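Local coordinates for Ras GTPase-activating-like protein (Schizosaccharomyces pombe, PDB 1P2X) that binds actin filaments through its calponin-homology domain and is needed to build the contractile F-actin ring at the division site, at residues L10-E15 with C108-S113. Sequence-based numbering, arbitrary orientation.
Sequences LCRVDE and CIHALS
His-110 reaches from helix 102-117 to the backbone of helix 2-23, where its NE2 gives a nearly straight hydrogen bond to the carbonyl O of Arg-12 (2.7 Å, N-H...O 165°). The acceptor lies in the plane of the imidazole, whereas the donor sits 33° off the carbonyl plane. This bond places the proton on NE2 and helps to fix the rotation of the ring.

A polar edge contact lies beside it: Glu-15 OE1 is 3.2 Å from His-110 CE1, in the ring plane. Glu-15 CB packs 3.9 Å from His-110 CE1; carboxylate and ring are turned 52° apart.

The carboxylate is itself held by a salt bridge from Arg-12, one helical turn earlier. Bent at chi2 and chi3, the Arg-12 chain curls round to grip it side-on, Arg-12 NE to Glu-15 OE1 (3.1 Å) and Arg-12 NH2 to Glu-15 OE2 (2.7 Å). Ser-128 N gives OE2 a second hydrogen bond, and Phe-156 meets the His-110 ring edge-to-face, so residues from the C-terminal part of the chain also meet this pair.

A buried histidine thus ties together helices 2-23 and 102-117 of the calponin-homology helical bundle, side chain to main chain.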
loop_
_atom_site.group_PDB
_atom_site.type_symbol
_atom_site.label_atom_id
_atom_site.label_comp_id
_atom_site.label_asym_id
_atom_site.label_seq_id
_atom_site.Cartn_x
_atom_site.Cartn_y
_atom_site.Cartn_z
ATOM N N LEU A 10 1.793 1.657 -11.312
ATOM C CA LEU A 10 0.738 2.593 -10.946
ATOM C C LEU A 10 -0.590 1.857 -10.854
ATOM O O LEU A 10 -1.449 2.210 -10.045
ATOM C CB LEU A 10 0.646 3.749 -11.959
ATOM C CG LEU A 10 1.597 4.923 -11.704
ATOM C CD1 LEU A 10 1.536 5.925 -12.863
ATOM C CD2 LEU A 10 1.224 5.594 -10.387
ATOM N N CYS A 11 -0.773 0.834 -11.684
ATOM C CA CYS A 11 -2.000 0.043 -11.609
ATOM C C CYS A 11 -1.999 -0.736 -10.300
ATOM O O CYS A 11 -3.032 -0.863 -9.651
ATOM C CB CYS A 11 -2.109 -0.942 -12.770
ATOM S SG CYS A 11 -2.446 -0.175 -14.361
ATOM N N ARG A 12 -0.836 -1.247 -9.912
ATOM C CA ARG A 12 -0.735 -1.988 -8.670
ATOM C C ARG A 12 -1.089 -1.082 -7.496
ATOM O O ARG A 12 -1.828 -1.484 -6.592
ATOM C CB ARG A 12 0.670 -2.572 -8.499
ATOM C CG ARG A 12 1.164 -3.408 -9.710
ATOM C CD ARG A 12 0.439 -4.756 -9.864
ATOM N NE ARG A 12 -0.838 -4.678 -10.579
ATOM C CZ ARG A 12 -0.963 -4.602 -11.899
ATOM N NH1 ARG A 12 0.112 -4.590 -12.678
ATOM N NH2 ARG A 12 -2.168 -4.572 -12.453
ATOM N N VAL A 13 -0.564 0.142 -7.507
ATOM C CA VAL A 13 -0.844 1.111 -6.450
ATOM C C VAL A 13 -2.337 1.473 -6.445
ATOM O O VAL A 13 -2.961 1.579 -5.387
ATOM C CB VAL A 13 -0.003 2.411 -6.628
ATOM C CG1 VAL A 13 -0.295 3.392 -5.496
ATOM C CG2 VAL A 13 1.474 2.089 -6.665
ATOM N N ASP A 14 -2.906 1.645 -7.636
ATOM C CA ASP A 14 -4.324 1.983 -7.779
ATOM C C ASP A 14 -5.220 0.875 -7.205
ATOM O O ASP A 14 -6.213 1.147 -6.529
ATOM C CB ASP A 14 -4.659 2.203 -9.262
ATOM C CG ASP A 14 -5.991 2.874 -9.463
ATOM O OD1 ASP A 14 -6.914 2.246 -10.042
ATOM O OD2 ASP A 14 -6.148 4.048 -9.056
ATOM N N GLU A 15 -4.864 -0.372 -7.493
ATOM C CA GLU A 15 -5.614 -1.532 -7.012
ATOM C C GLU A 15 -5.604 -1.639 -5.479
ATOM O O GLU A 15 -6.630 -1.920 -4.864
ATOM C CB GLU A 15 -5.051 -2.817 -7.646
ATOM C CG GLU A 15 -5.284 -2.918 -9.151
ATOM C CD GLU A 15 -4.346 -3.896 -9.831
ATOM O OE1 GLU A 15 -3.546 -4.547 -9.123
ATOM O OE2 GLU A 15 -4.399 -4.014 -11.075
ATOM N N CYS A 108 2.755 -5.607 0.187
ATOM C CA CYS A 108 2.216 -6.167 1.408
ATOM C C CYS A 108 0.694 -6.037 1.413
ATOM O O CYS A 108 -0.020 -6.981 1.785
ATOM C CB CYS A 108 2.825 -5.467 2.627
ATOM S SG CYS A 108 2.120 -5.997 4.207
ATOM N N ILE A 109 0.189 -4.886 0.972
ATOM C CA ILE A 109 -1.255 -4.658 0.941
ATOM C C ILE A 109 -1.993 -5.629 0.009
ATOM O O ILE A 109 -3.101 -6.073 0.317
ATOM C CB ILE A 109 -1.569 -3.210 0.531
ATOM C CG1 ILE A 109 -1.141 -2.255 1.657
ATOM C CG2 ILE A 109 -3.052 -3.060 0.200
ATOM C CD1 ILE A 109 -1.292 -0.799 1.327
ATOM N N HIS A 110 -1.383 -5.949 -1.130
ATOM C CA HIS A 110 -1.992 -6.881 -2.073
ATOM C C HIS A 110 -2.069 -8.281 -1.437
ATOM O O HIS A 110 -3.110 -8.939 -1.482
ATOM C CB HIS A 110 -1.180 -6.959 -3.378
ATOM C CG HIS A 110 -1.484 -5.869 -4.365
ATOM N ND1 HIS A 110 -1.938 -6.133 -5.640
ATOM C CD2 HIS A 110 -1.343 -4.524 -4.286
ATOM C CE1 HIS A 110 -2.065 -4.999 -6.305
ATOM N NE2 HIS A 110 -1.704 -4.005 -5.510
ATOM N N ALA A 111 -0.963 -8.723 -0.841
ATOM C CA ALA A 111 -0.896 -10.046 -0.225
ATOM C C ALA A 111 -1.921 -10.150 0.906
ATOM O O ALA A 111 -2.626 -11.155 1.026
ATOM C CB ALA A 111 0.512 -10.309 0.301
ATOM N N LEU A 112 -2.008 -9.107 1.730
ATOM C CA LEU A 112 -2.988 -9.083 2.807
ATOM C C LEU A 112 -4.404 -9.201 2.232
ATOM O O LEU A 112 -5.215 -9.979 2.731
ATOM C CB LEU A 112 -2.874 -7.791 3.614
ATOM C CG LEU A 112 -3.855 -7.647 4.786
ATOM C CD1 LEU A 112 -3.511 -8.692 5.850
ATOM C CD2 LEU A 112 -3.797 -6.231 5.378
ATOM N N SER A 113 -4.699 -8.442 1.178
ATOM C CA SER A 113 -6.032 -8.481 0.588
ATOM C C SER A 113 -6.417 -9.903 0.188
ATOM O O SER A 113 -7.560 -10.331 0.402
ATOM C CB SER A 113 -6.133 -7.571 -0.638
ATOM O OG SER A 113 -5.474 -8.144 -1.749
#